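Local coordinates for teichoic acid D-alanine hydrolase (Staphylococcus aureus, PDB 5ZH8), which hydrolyses the ester bonds that hold D-alanine on wall and lipoteichoic acids of the cell wall, and affects the level of methicillin resistance, at residues A[118-122]-A[289-293]; A[123-128]-A[343-349]; A[127-133]-A[211-216]; A[132-136]-A[231-235]; A[180-186]-A[277-282]. All coordinates share one frame; numbering follows the deposited sequence.

All five contacts lie within the region belonging to the serine beta-lactamase and penicillin-binding protein family. Contacts 1 and 2 meet in the small sheet where strands 123-124 and 288-290 are neighbours, their centres 13 Å apart. The chain then runs from strand 123-124 into helix 129-142, which serves contacts 3 and 4; contacts 2 and 3 share S127 and A128, contacts 3 and 4 share S132 and T133. Contact 5 joins two loops about 14 Å from contact 3, centre to centre, and meets it where Y282 reaches D213. Contacts 3, 4 and 5 are nested inside the chain loop closed by contact 1, and contacts 3 and 4 join residues remote in sequence to the helix that follows S127.

Contact 1: A[118-122]-A[289-293]; sequences TPNTM and YMTPT
The methyl group of T291 nestles among three successive backbone carbonyls of the 118-122 loop, and M122 packs alongside the neighbouring Y289. This half of the contact is tightly packed. T291 CG2 lies 3.3 Å from both P119 O and N120 O, with T121 O hardly farther away. With chi1 at 56°, CG2 stands anti to the T291 carbonyl carbon and faces the loop. T291 occupies the N-cap position of the helix that starts at P292; its OG1 shares a hydrogen bond with T293 OG1 and makes a weak one with D294 N. M122 CG touches T291 CG2 at 3.6 Å. Its chain then bends at chi3 (74°) and brings CE to 3.5 Å from Y289 O, while M122 CB rests 3.9 Å from Y289 CB. M122 O sits in the plane of the Y289 ring, at its edge. No conventional hydrogen bond crosses between the segments; M122 CA makes a CA-H...O contact with M290 O at 3.4 Å. The opposite end is looser. T118, partly exposed, does not touch 289-293, and a type I turn from T118 to T121 is held internally, T118 N bonding T121 OG1 at 2.9 Å. Beyond the contact, P292 packs on strand 90-96, P119 on strand 99-106, and M122 on strand 248-250, so the loop bridges the small three-stranded sheet and the large one.

Contact 2: A[123-128]-A[343-349]; sequences FLIGSA and NGGFFGQ
L124 leans on F346 at the tip of a beta hairpin, formed by strands 340-346 and 349-355 and closed by a type I' turn from F346 to Q349. The hairpin belongs to the large antiparallel sheet of the beta-lactamase fold, and N343-G344-G345 lies beside S127 much as the K-T-G strand lies beside the S-x-x-K serine in relatives. The apolar part centres on the leucine. Its CG is anti to the backbone N (chi1 179°), which directs CD2 to F346 CD2 at 3.8 Å and to F347 CB at 4.0 Å. F347 in turn holds its CD2 over the centre of the F346 ring, giving the leucine a paired aromatic surface; the F346 ring also meets Y282. Backbone packing dominates at the other end. Lacking a side chain, G344 comes close to the turn ahead of the helix, its CA 4.1 Å from that of S127, and makes a CA-H...O contact with I125 O at 3.4 Å. G126 CA likewise rests against F346 CB. Polar bonding between the segments comes down to Q349, whose amide has a second, weak bond from NE2 to A261 O. The extended chain brings OE1 to the edge of the F123 ring, near its plane, with amide and ring roughly perpendicular. L124 N donates to Q349 OE1 over 2.8 Å, arriving 46° out of the carbonyl plane with a bent N-H...O angle of 135°.

Contact 3: A[127-133]-A[211-216]; sequences SAQKFST and YNDGNY
K130, in the first turn of helix 129-142, faces Y216 in the opening turn of helix 213-227, their CA atoms 6.3 Å apart; the backbones are wider between S127 CA and D213 CA, at 7.3 Å. N212 caps the second helix, its OD1 accepting from G214 N. Across the gap K130 reaches straight out along its chain before bending at chi4 (61°). Its CD lies over one face of the Y216 ring in a CH-pi contact, 3.9 Å from the centroid, and the bend delivers NZ to D213 OD1 at 2.7 Å. In this salt bridge NZ meets OD1 from above the carboxylate plane, 43° out of it. NZ also donates to S127 OG over 2.8 Å. S127 OG meets Y211 OH as well, at 2.7 Å in the plane of the tyrosine ring, so OG is held by K130 of its own segment and by Y211 of the other, and a water links Y211 OH with S127 O. Behind D213, OD2 is bonded to Y282 OH, while T133 touches the edge of Y216. Serine, lysine and tyrosine gathered in this way, from S-x-x-K at 127-130 and the Y-N-D sequence at 211-213, are consistent with the active site of serine beta-lactamases and penicillin-binding proteins.

Contact 4: A[132-136]-A[231-235]; sequences STGLL and YAENY
Y231 OH is gripped by two hydroxyls of helix 129-142: it accepts from S132 OG over 3.0 Å and donates to T133 OG1 over 2.6 Å. T133 OG1 hands the relay on to the carbonyl of G284, so the buried phenol and threonine oxygens are both satisfied. T133 meets the tyrosine at the ring edge, the two side chains crossing at about a right angle. The phenol gets there because Y231 CG is anti to its own backbone nitrogen (chi1 -179°), which swings the ring away from its helix toward the neighbour. L136, one turn beyond S132, supplies the apolar part. Its CD1 makes an off-centre CH-pi contact with the Y231 ring, 4.2 Å from the centroid, and its CD2 packs at 3.4 Å from N234 O. On the other flank S132 OG lies 3.5 Å from Y235 CD1. The short helical segments cross at 74°, their axes 10.7 Å apart, and at this spacing they meet through their side chains. I223 of helix 213-227 covers T133, L136 and N234. The crossing packs helix 231-240 against the helix that begins near the S-x-x-K motif, in the helical part of the beta-lactamase-type fold.

Contact 5: A[180-186]-A[277-282]; sequences YKSSKDY and NILDQY
Q281 pushes its amide against the backbone of S183 and bonds both its backbone N and its backbone O. S183 N donates to Q281 OE1 over 3.1 Å, in the carbonyl plane and on a lone pair, with a nearly straight N-H...O angle of 164°; Q281 NE2 returns a bond to S183 O over 2.7 Å. OE1 takes a second donor, Y180 OH at 2.8 Å, which comes in tilted 22° from the carbonyl plane and with the phenol ring almost perpendicular to the amide. Three bonds thus fix the rotation of the amide, and Y186 CD2 adds a side contact to OE1. The next layer is aromatic. Y180 turns its edge to the face of Y282 in an offset edge-to-face pair, centroids 5.7 Å apart and planes at 77°. S182 CB fits beside I278 CD1 at 3.6 Å. Farther out, Y282 OH is held by D213 OD2, and Y180 N by N212 OD1, tying both tyrosines to the start of helix 213-227. K184 and S182 lie on the exposed side. Helix 189-199 backs Y180 and Y186 through A192, A195 and I196, while F346 meets I278 and Y282, so the two loops lie between helix 189-199 and strand 340-346 of the large sheet.

Contact 1: A[118-122]-A[289-293]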
# COMPACT_ATOMS: atom_id res chain seq x y z
N THR A 118 21.72 -2.70 -7.39
CA THR A 118 23.07 -2.98 -6.91
C THR A 118 23.23 -2.33 -5.55
O THR A 118 22.32 -1.62 -5.10
CB THR A 118 24.12 -2.43 -7.88
OG1 THR A 118 24.01 -1.00 -7.94
CG2 THR A 118 23.90 -2.98 -9.27
N PRO A 119 24.37 -2.55 -4.88
CA PRO A 119 24.63 -1.81 -3.64
C PRO A 119 24.70 -0.29 -3.85
O PRO A 119 24.48 0.47 -2.91
CB PRO A 119 25.99 -2.36 -3.18
CG PRO A 119 26.02 -3.75 -3.72
CD PRO A 119 25.33 -3.66 -5.06
N ASN A 120 24.99 0.14 -5.07
CA ASN A 120 25.00 1.57 -5.42
C ASN A 120 23.61 2.20 -5.54
O ASN A 120 23.49 3.42 -5.47
CB ASN A 120 25.78 1.80 -6.71
CG ASN A 120 27.21 2.19 -6.45
OD1 ASN A 120 28.13 1.38 -6.59
ND2 ASN A 120 27.41 3.45 -6.04
N THR A 121 22.58 1.38 -5.74
CA THR A 121 21.22 1.87 -5.85
C THR A 121 20.78 2.64 -4.60
O THR A 121 20.90 2.14 -3.47
CB THR A 121 20.22 0.73 -6.07
OG1 THR A 121 20.63 -0.05 -7.20
CG2 THR A 121 18.83 1.28 -6.32
N MET A 122 20.28 3.85 -4.83
CA MET A 122 19.80 4.72 -3.76
C MET A 122 18.28 4.77 -3.80
O MET A 122 17.69 4.99 -4.86
CB MET A 122 20.37 6.13 -3.94
CG MET A 122 21.89 6.18 -3.87
SD MET A 122 22.63 7.62 -4.63
CE MET A 122 22.25 8.91 -3.44
N TYR A 289 17.47 10.32 -0.92
CA TYR A 289 17.77 8.99 -1.43
C TYR A 289 19.05 8.46 -0.79
O TYR A 289 20.05 9.16 -0.73
CB TYR A 289 17.94 9.04 -2.95
CG TYR A 289 16.65 9.21 -3.72
CD1 TYR A 289 15.96 10.41 -3.72
CD2 TYR A 289 16.13 8.16 -4.47
CE1 TYR A 289 14.79 10.57 -4.44
CE2 TYR A 289 14.96 8.30 -5.19
CZ TYR A 289 14.29 9.50 -5.18
OH TYR A 289 13.11 9.63 -5.89
N MET A 290 19.01 7.21 -0.33
CA MET A 290 20.16 6.60 0.35
C MET A 290 20.38 5.18 -0.14
O MET A 290 19.42 4.45 -0.37
CB MET A 290 19.91 6.48 1.86
CG MET A 290 19.90 7.76 2.65
SD MET A 290 19.87 7.42 4.43
CE MET A 290 21.62 7.39 4.77
N THR A 291 21.65 4.79 -0.26
CA THR A 291 21.99 3.37 -0.30
C THR A 291 21.79 2.82 1.10
O THR A 291 22.05 3.51 2.08
CB THR A 291 23.46 3.13 -0.72
OG1 THR A 291 24.34 3.83 0.16
CG2 THR A 291 23.70 3.60 -2.14
N PRO A 292 21.29 1.58 1.21
CA PRO A 292 21.19 0.91 2.52
C PRO A 292 22.49 0.93 3.33
O PRO A 292 22.44 1.07 4.55
CB PRO A 292 20.81 -0.53 2.14
CG PRO A 292 20.05 -0.38 0.87
CD PRO A 292 20.65 0.79 0.14
N THR A 293 23.63 0.82 2.66
CA THR A 293 24.93 0.84 3.34
C THR A 293 25.16 2.16 4.08
O THR A 293 25.60 2.14 5.23
CB THR A 293 26.10 0.61 2.36
OG1 THR A 293 26.07 1.60 1.33
CG2 THR A 293 26.02 -0.76 1.73

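Contact 2: A[123-128]-A[343-349]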
# COMPACT_ATOMS: atom_id res chain seq x y z
N PHE A 123 17.65 4.55 -2.65
CA PHE A 123 16.20 4.47 -2.56
C PHE A 123 15.62 5.68 -1.85
O PHE A 123 16.23 6.21 -0.93
CB PHE A 123 15.79 3.21 -1.80
CG PHE A 123 16.20 1.94 -2.49
CD1 PHE A 123 17.50 1.48 -2.37
CD2 PHE A 123 15.31 1.23 -3.26
CE1 PHE A 123 17.90 0.32 -3.00
CE2 PHE A 123 15.70 0.07 -3.89
CZ PHE A 123 16.99 -0.39 -3.77
N LEU A 124 14.45 6.11 -2.29
CA LEU A 124 13.70 7.16 -1.62
C LEU A 124 13.35 6.70 -0.20
O LEU A 124 12.55 5.79 -0.02
CB LEU A 124 12.43 7.48 -2.41
CG LEU A 124 11.47 8.53 -1.88
CD1 LEU A 124 12.19 9.85 -1.64
CD2 LEU A 124 10.31 8.72 -2.86
N ILE A 125 13.97 7.32 0.79
CA ILE A 125 13.80 6.88 2.18
C ILE A 125 12.50 7.39 2.79
O ILE A 125 12.13 6.95 3.88
CB ILE A 125 14.99 7.28 3.08
CG1 ILE A 125 15.05 8.79 3.33
CG2 ILE A 125 16.30 6.79 2.47
CD1 ILE A 125 16.13 9.22 4.30
N GLY A 126 11.83 8.31 2.10
CA GLY A 126 10.58 8.89 2.60
C GLY A 126 10.69 9.36 4.04
O GLY A 126 11.65 10.03 4.43
N SER A 127 9.70 8.97 4.85
CA SER A 127 9.58 9.44 6.23
C SER A 127 10.80 9.17 7.11
O SER A 127 10.92 9.75 8.20
CB SER A 127 8.36 8.82 6.87
OG SER A 127 8.04 9.51 8.06
N ALA A 128 11.71 8.30 6.67
CA ALA A 128 12.96 8.09 7.39
C ALA A 128 13.88 9.31 7.35
O ALA A 128 14.81 9.40 8.15
CB ALA A 128 13.68 6.85 6.87
N ASN A 343 11.42 3.83 9.36
CA ASN A 343 10.60 3.40 8.24
C ASN A 343 10.04 4.61 7.48
O ASN A 343 9.61 5.59 8.07
CB ASN A 343 9.45 2.51 8.72
CG ASN A 343 8.57 2.05 7.59
OD1 ASN A 343 8.85 1.06 6.92
ND2 ASN A 343 7.49 2.78 7.37
N GLY A 344 10.06 4.51 6.15
CA GLY A 344 9.43 5.50 5.28
C GLY A 344 8.79 4.82 4.08
O GLY A 344 9.40 3.98 3.44
N GLY A 345 7.55 5.19 3.79
CA GLY A 345 6.83 4.68 2.62
C GLY A 345 6.48 5.84 1.71
O GLY A 345 5.71 6.72 2.10
N PHE A 346 7.02 5.84 0.49
CA PHE A 346 6.84 6.99 -0.39
C PHE A 346 7.04 6.59 -1.85
O PHE A 346 8.00 5.89 -2.19
CB PHE A 346 7.84 8.10 0.02
CG PHE A 346 7.29 9.50 -0.08
CD1 PHE A 346 5.95 9.79 0.18
CD2 PHE A 346 8.16 10.55 -0.35
CE1 PHE A 346 5.49 11.09 0.09
CE2 PHE A 346 7.69 11.85 -0.43
CZ PHE A 346 6.36 12.12 -0.21
N PHE A 347 6.13 7.05 -2.70
CA PHE A 347 6.17 6.82 -4.15
C PHE A 347 6.68 5.44 -4.54
O PHE A 347 7.71 5.30 -5.19
CB PHE A 347 6.97 7.92 -4.85
CG PHE A 347 6.30 9.26 -4.79
CD1 PHE A 347 5.35 9.62 -5.73
CD2 PHE A 347 6.61 10.15 -3.77
CE1 PHE A 347 4.72 10.85 -5.66
CE2 PHE A 347 5.99 11.39 -3.70
CZ PHE A 347 5.04 11.73 -4.65
N GLY A 348 5.93 4.43 -4.10
CA GLY A 348 6.19 3.03 -4.46
C GLY A 348 7.41 2.39 -3.85
O GLY A 348 7.79 1.29 -4.24
N GLN A 349 8.04 3.05 -2.87
CA GLN A 349 9.22 2.52 -2.22
C GLN A 349 8.95 2.38 -0.74
O GLN A 349 8.08 3.05 -0.18
CB GLN A 349 10.43 3.42 -2.48
CG GLN A 349 10.66 3.69 -3.97
CD GLN A 349 12.06 4.16 -4.30
OE1 GLN A 349 12.99 4.03 -3.50
NE2 GLN A 349 12.24 4.69 -5.51

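Contact 3: A[127-133]-A[211-216]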
# COMPACT_ATOMS: atom_id res chain seq x y z
N SER A 127 9.70 8.97 4.85
CA SER A 127 9.58 9.44 6.23
C SER A 127 10.80 9.17 7.11
O SER A 127 10.92 9.75 8.20
CB SER A 127 8.36 8.82 6.87
OG SER A 127 8.04 9.51 8.06
N ALA A 128 11.71 8.30 6.67
CA ALA A 128 12.96 8.09 7.39
C ALA A 128 13.88 9.31 7.35
O ALA A 128 14.81 9.40 8.15
CB ALA A 128 13.68 6.85 6.87
N GLN A 129 13.65 10.24 6.42
CA GLN A 129 14.39 11.51 6.43
C GLN A 129 14.11 12.35 7.68
O GLN A 129 14.93 13.17 8.07
CB GLN A 129 14.12 12.37 5.18
CG GLN A 129 15.13 13.49 5.01
CD GLN A 129 14.84 14.41 3.85
OE1 GLN A 129 13.70 14.51 3.39
NE2 GLN A 129 15.86 15.10 3.36
N LYS A 130 12.96 12.13 8.30
CA LYS A 130 12.66 12.79 9.57
C LYS A 130 13.76 12.59 10.63
O LYS A 130 13.96 13.44 11.49
CB LYS A 130 11.32 12.31 10.13
CG LYS A 130 10.12 12.75 9.30
CD LYS A 130 8.82 12.40 9.99
CE LYS A 130 7.62 12.89 9.19
NZ LYS A 130 7.55 12.28 7.84
N PHE A 131 14.47 11.46 10.55
CA PHE A 131 15.61 11.18 11.43
C PHE A 131 16.75 12.17 11.18
O PHE A 131 17.35 12.67 12.11
CB PHE A 131 16.09 9.73 11.22
CG PHE A 131 17.29 9.34 12.04
CD1 PHE A 131 17.35 9.61 13.40
CD2 PHE A 131 18.36 8.68 11.45
CE1 PHE A 131 18.46 9.25 14.16
CE2 PHE A 131 19.48 8.31 12.19
CZ PHE A 131 19.52 8.60 13.55
N SER A 132 17.03 12.44 9.91
CA SER A 132 18.01 13.46 9.52
C SER A 132 17.64 14.83 10.13
O SER A 132 18.49 15.49 10.74
CB SER A 132 18.10 13.55 7.98
OG SER A 132 18.65 14.78 7.55
N THR A 133 16.37 15.21 9.97
CA THR A 133 15.85 16.46 10.51
C THR A 133 15.91 16.49 12.06
O THR A 133 16.23 17.52 12.66
CB THR A 133 14.39 16.70 10.04
OG1 THR A 133 14.35 16.75 8.61
CG2 THR A 133 13.83 18.02 10.61
N TYR A 211 0.31 11.07 13.20
CA TYR A 211 1.46 11.11 12.29
C TYR A 211 1.17 12.10 11.17
O TYR A 211 0.05 12.16 10.66
CB TYR A 211 1.76 9.72 11.72
CG TYR A 211 3.21 9.51 11.39
CD1 TYR A 211 4.12 9.18 12.39
CD2 TYR A 211 3.69 9.63 10.08
CE1 TYR A 211 5.46 8.98 12.11
CE2 TYR A 211 5.03 9.43 9.79
CZ TYR A 211 5.91 9.10 10.81
OH TYR A 211 7.25 8.89 10.55
N ASN A 212 2.17 12.89 10.82
CA ASN A 212 1.98 14.01 9.91
C ASN A 212 3.34 14.47 9.39
O ASN A 212 4.17 14.97 10.15
CB ASN A 212 1.27 15.15 10.67
CG ASN A 212 0.87 16.31 9.78
OD1 ASN A 212 1.28 16.40 8.62
ND2 ASN A 212 0.07 17.21 10.33
N ASP A 213 3.56 14.28 8.09
CA ASP A 213 4.78 14.78 7.43
C ASP A 213 4.95 16.27 7.69
O ASP A 213 6.07 16.74 7.87
CB ASP A 213 4.73 14.54 5.92
CG ASP A 213 4.86 13.09 5.54
OD1 ASP A 213 5.22 12.27 6.41
OD2 ASP A 213 4.60 12.76 4.36
N GLY A 214 3.83 16.99 7.69
CA GLY A 214 3.81 18.44 7.90
C GLY A 214 4.58 18.90 9.12
O GLY A 214 5.25 19.93 9.07
N ASN A 215 4.50 18.15 10.22
CA ASN A 215 5.23 18.50 11.43
C ASN A 215 6.70 18.68 11.12
O ASN A 215 7.30 19.70 11.47
CB ASN A 215 5.08 17.43 12.51
CG ASN A 215 3.71 17.43 13.17
OD1 ASN A 215 3.15 18.48 13.52
ND2 ASN A 215 3.17 16.23 13.36
N TYR A 216 7.30 17.69 10.45
CA TYR A 216 8.73 17.74 10.17
C TYR A 216 9.09 18.68 9.01
O TYR A 216 10.26 19.07 8.88
CB TYR A 216 9.31 16.33 9.98
CG TYR A 216 9.63 15.69 11.31
CD1 TYR A 216 8.62 15.41 12.23
CD2 TYR A 216 10.94 15.39 11.67
CE1 TYR A 216 8.90 14.83 13.45
CE2 TYR A 216 11.23 14.81 12.89
CZ TYR A 216 10.21 14.54 13.78
OH TYR A 216 10.50 13.97 15.00
O HOH W 1 10.26 9.26 11.03

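Contact 4: A[132-136]-A[231-235]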
# COMPACT_ATOMS: atom_id res chain seq x y z
N SER A 132 17.03 12.44 9.91
CA SER A 132 18.01 13.46 9.52
C SER A 132 17.64 14.83 10.13
O SER A 132 18.49 15.49 10.74
CB SER A 132 18.10 13.55 7.98
OG SER A 132 18.65 14.78 7.55
N THR A 133 16.37 15.21 9.97
CA THR A 133 15.85 16.46 10.51
C THR A 133 15.91 16.49 12.06
O THR A 133 16.23 17.52 12.66
CB THR A 133 14.39 16.70 10.04
OG1 THR A 133 14.35 16.75 8.61
CG2 THR A 133 13.83 18.02 10.61
N GLY A 134 15.60 15.36 12.69
CA GLY A 134 15.70 15.24 14.14
C GLY A 134 17.13 15.41 14.64
O GLY A 134 17.36 16.05 15.66
N LEU A 135 18.09 14.84 13.92
CA LEU A 135 19.50 14.97 14.28
C LEU A 135 19.95 16.42 14.22
O LEU A 135 20.68 16.89 15.09
CB LEU A 135 20.38 14.11 13.37
CG LEU A 135 20.33 12.61 13.67
CD1 LEU A 135 20.86 11.80 12.49
CD2 LEU A 135 21.10 12.27 14.94
N LEU A 136 19.50 17.13 13.18
CA LEU A 136 19.80 18.55 13.02
C LEU A 136 19.19 19.36 14.15
O LEU A 136 19.81 20.29 14.65
CB LEU A 136 19.27 19.05 11.66
CG LEU A 136 20.00 18.55 10.41
CD1 LEU A 136 19.24 18.95 9.16
CD2 LEU A 136 21.44 19.07 10.35
N TYR A 231 18.28 23.79 4.32
CA TYR A 231 18.24 22.48 4.93
C TYR A 231 19.34 21.59 4.36
O TYR A 231 20.05 20.92 5.10
CB TYR A 231 16.87 21.82 4.70
CG TYR A 231 16.73 20.45 5.33
CD1 TYR A 231 17.13 19.30 4.64
CD2 TYR A 231 16.22 20.29 6.61
CE1 TYR A 231 17.00 18.04 5.20
CE2 TYR A 231 16.09 19.03 7.18
CZ TYR A 231 16.49 17.91 6.47
OH TYR A 231 16.38 16.65 7.03
N ALA A 232 19.48 21.60 3.04
CA ALA A 232 20.49 20.81 2.33
C ALA A 232 21.90 21.11 2.83
O ALA A 232 22.71 20.21 3.00
CB ALA A 232 20.41 21.07 0.83
N GLU A 233 22.18 22.39 3.06
CA GLU A 233 23.47 22.80 3.57
C GLU A 233 23.65 22.34 5.01
O GLU A 233 24.71 21.81 5.37
CB GLU A 233 23.61 24.32 3.49
CG GLU A 233 25.00 24.83 3.82
CD GLU A 233 25.20 26.28 3.44
OE1 GLU A 233 24.27 26.90 2.88
OE2 GLU A 233 26.30 26.79 3.72
N ASN A 234 22.63 22.53 5.84
CA ASN A 234 22.69 22.09 7.22
C ASN A 234 22.92 20.58 7.29
O ASN A 234 23.74 20.11 8.08
CB ASN A 234 21.43 22.48 7.99
CG ASN A 234 21.43 23.95 8.43
OD1 ASN A 234 20.49 24.69 8.16
ND2 ASN A 234 22.48 24.36 9.14
N TYR A 235 22.22 19.82 6.44
CA TYR A 235 22.41 18.37 6.40
C TYR A 235 23.83 17.97 6.01
O TYR A 235 24.44 17.13 6.65
CB TYR A 235 21.44 17.68 5.44
CG TYR A 235 21.94 16.29 5.07
CD1 TYR A 235 21.73 15.20 5.92
CD2 TYR A 235 22.67 16.08 3.90
CE1 TYR A 235 22.22 13.95 5.60
CE2 TYR A 235 23.16 14.83 3.58
CZ TYR A 235 22.93 13.77 4.43
OH TYR A 235 23.43 12.54 4.10

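Contact 5: A[180-186]-A[277-282]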
# COMPACT_ATOMS: atom_id res chain seq x y z
N TYR A 180 -0.88 17.09 6.34
CA TYR A 180 -0.32 17.85 5.24
C TYR A 180 -0.91 17.31 3.95
O TYR A 180 -0.79 16.12 3.65
CB TYR A 180 1.20 17.72 5.17
CG TYR A 180 1.82 18.49 4.01
CD1 TYR A 180 1.74 19.87 3.95
CD2 TYR A 180 2.51 17.83 3.00
CE1 TYR A 180 2.31 20.58 2.90
CE2 TYR A 180 3.09 18.53 1.95
CZ TYR A 180 2.99 19.90 1.91
OH TYR A 180 3.56 20.60 0.87
N LYS A 181 -1.58 18.18 3.23
CA LYS A 181 -2.11 17.86 1.92
C LYS A 181 -1.15 18.46 0.91
O LYS A 181 -1.19 19.68 0.69
CB LYS A 181 -3.51 18.44 1.76
CG LYS A 181 -4.62 17.59 2.37
CD LYS A 181 -6.00 18.10 1.96
CE LYS A 181 -6.33 17.78 0.51
NZ LYS A 181 -7.30 18.76 -0.05
N SER A 182 -0.31 17.63 0.30
CA SER A 182 0.66 18.09 -0.70
C SER A 182 -0.01 18.68 -1.95
O SER A 182 -1.17 18.40 -2.24
CB SER A 182 1.59 16.94 -1.10
OG SER A 182 0.82 15.81 -1.49
N SER A 183 0.74 19.52 -2.67
CA SER A 183 0.31 20.08 -3.94
C SER A 183 1.50 20.25 -4.88
O SER A 183 2.60 20.57 -4.44
CB SER A 183 -0.38 21.43 -3.73
OG SER A 183 -0.85 21.95 -4.96
N LYS A 184 1.27 20.03 -6.17
CA LYS A 184 2.31 20.19 -7.19
C LYS A 184 2.66 21.66 -7.37
O LYS A 184 3.76 21.99 -7.81
CB LYS A 184 1.84 19.60 -8.53
CG LYS A 184 1.57 18.10 -8.49
CD LYS A 184 1.04 17.61 -9.83
CE LYS A 184 1.22 16.11 -10.02
NZ LYS A 184 0.72 15.61 -11.33
N ASP A 185 1.72 22.53 -7.03
CA ASP A 185 1.92 23.97 -7.06
C ASP A 185 3.15 24.40 -6.26
O ASP A 185 3.91 25.27 -6.69
CB ASP A 185 0.69 24.69 -6.49
CG ASP A 185 -0.56 24.49 -7.33
OD1 ASP A 185 -0.52 23.70 -8.30
OD2 ASP A 185 -1.59 25.13 -7.02
N TYR A 186 3.35 23.78 -5.10
CA TYR A 186 4.39 24.22 -4.17
C TYR A 186 5.78 23.89 -4.70
O TYR A 186 6.11 22.72 -4.93
CB TYR A 186 4.18 23.60 -2.78
CG TYR A 186 2.77 23.75 -2.23
CD1 TYR A 186 1.95 24.83 -2.58
CD2 TYR A 186 2.26 22.80 -1.34
CE1 TYR A 186 0.67 24.95 -2.07
CE2 TYR A 186 0.98 22.92 -0.83
CZ TYR A 186 0.19 24.00 -1.20
OH TYR A 186 -1.07 24.11 -0.68
N ASN A 277 6.58 13.75 -7.67
CA ASN A 277 6.17 15.01 -8.28
C ASN A 277 6.11 16.18 -7.28
O ASN A 277 5.71 17.29 -7.66
CB ASN A 277 4.80 14.82 -8.94
CG ASN A 277 3.74 14.28 -7.99
OD1 ASN A 277 4.03 13.91 -6.85
ND2 ASN A 277 2.51 14.26 -8.44
N ILE A 278 6.53 15.94 -6.03
CA ILE A 278 6.38 16.93 -4.96
C ILE A 278 7.61 17.04 -4.04
O ILE A 278 7.56 17.67 -2.99
CB ILE A 278 5.16 16.59 -4.08
CG1 ILE A 278 5.27 15.17 -3.50
CG2 ILE A 278 3.87 16.75 -4.87
CD1 ILE A 278 4.21 14.82 -2.48
N LEU A 279 8.73 16.45 -4.45
CA LEU A 279 9.90 16.36 -3.59
C LEU A 279 10.62 17.71 -3.42
O LEU A 279 11.43 17.88 -2.50
CB LEU A 279 10.86 15.29 -4.11
CG LEU A 279 10.30 13.86 -4.23
CD1 LEU A 279 11.42 12.91 -4.64
CD2 LEU A 279 9.65 13.41 -2.94
N ASP A 280 10.32 18.66 -4.30
CA ASP A 280 10.81 20.05 -4.14
C ASP A 280 10.25 20.76 -2.89
O ASP A 280 10.87 21.68 -2.38
CB ASP A 280 10.54 20.89 -5.40
CG ASP A 280 9.07 20.90 -5.82
OD1 ASP A 280 8.26 20.12 -5.27
OD2 ASP A 280 8.74 21.69 -6.73
N GLN A 281 9.09 20.31 -2.41
CA GLN A 281 8.45 20.89 -1.22
C GLN A 281 8.61 20.01 0.03
O GLN A 281 8.05 20.32 1.08
CB GLN A 281 6.97 21.13 -1.51
CG GLN A 281 6.07 19.91 -1.31
CD GLN A 281 4.86 19.89 -2.23
OE1 GLN A 281 3.72 19.77 -1.77
NE2 GLN A 281 5.10 19.98 -3.53
N TYR A 282 9.36 18.92 -0.09
CA TYR A 282 9.43 17.89 0.95
C TYR A 282 10.79 17.79 1.64
O TYR A 282 11.17 16.72 2.11
CB TYR A 282 9.01 16.53 0.37
CG TYR A 282 7.72 16.01 0.96
CD1 TYR A 282 7.72 15.32 2.18
CD2 TYR A 282 6.50 16.22 0.33
CE1 TYR A 282 6.54 14.86 2.73
CE2 TYR A 282 5.32 15.75 0.87
CZ TYR A 282 5.34 15.07 2.07
OH TYR A 282 4.16 14.61 2.61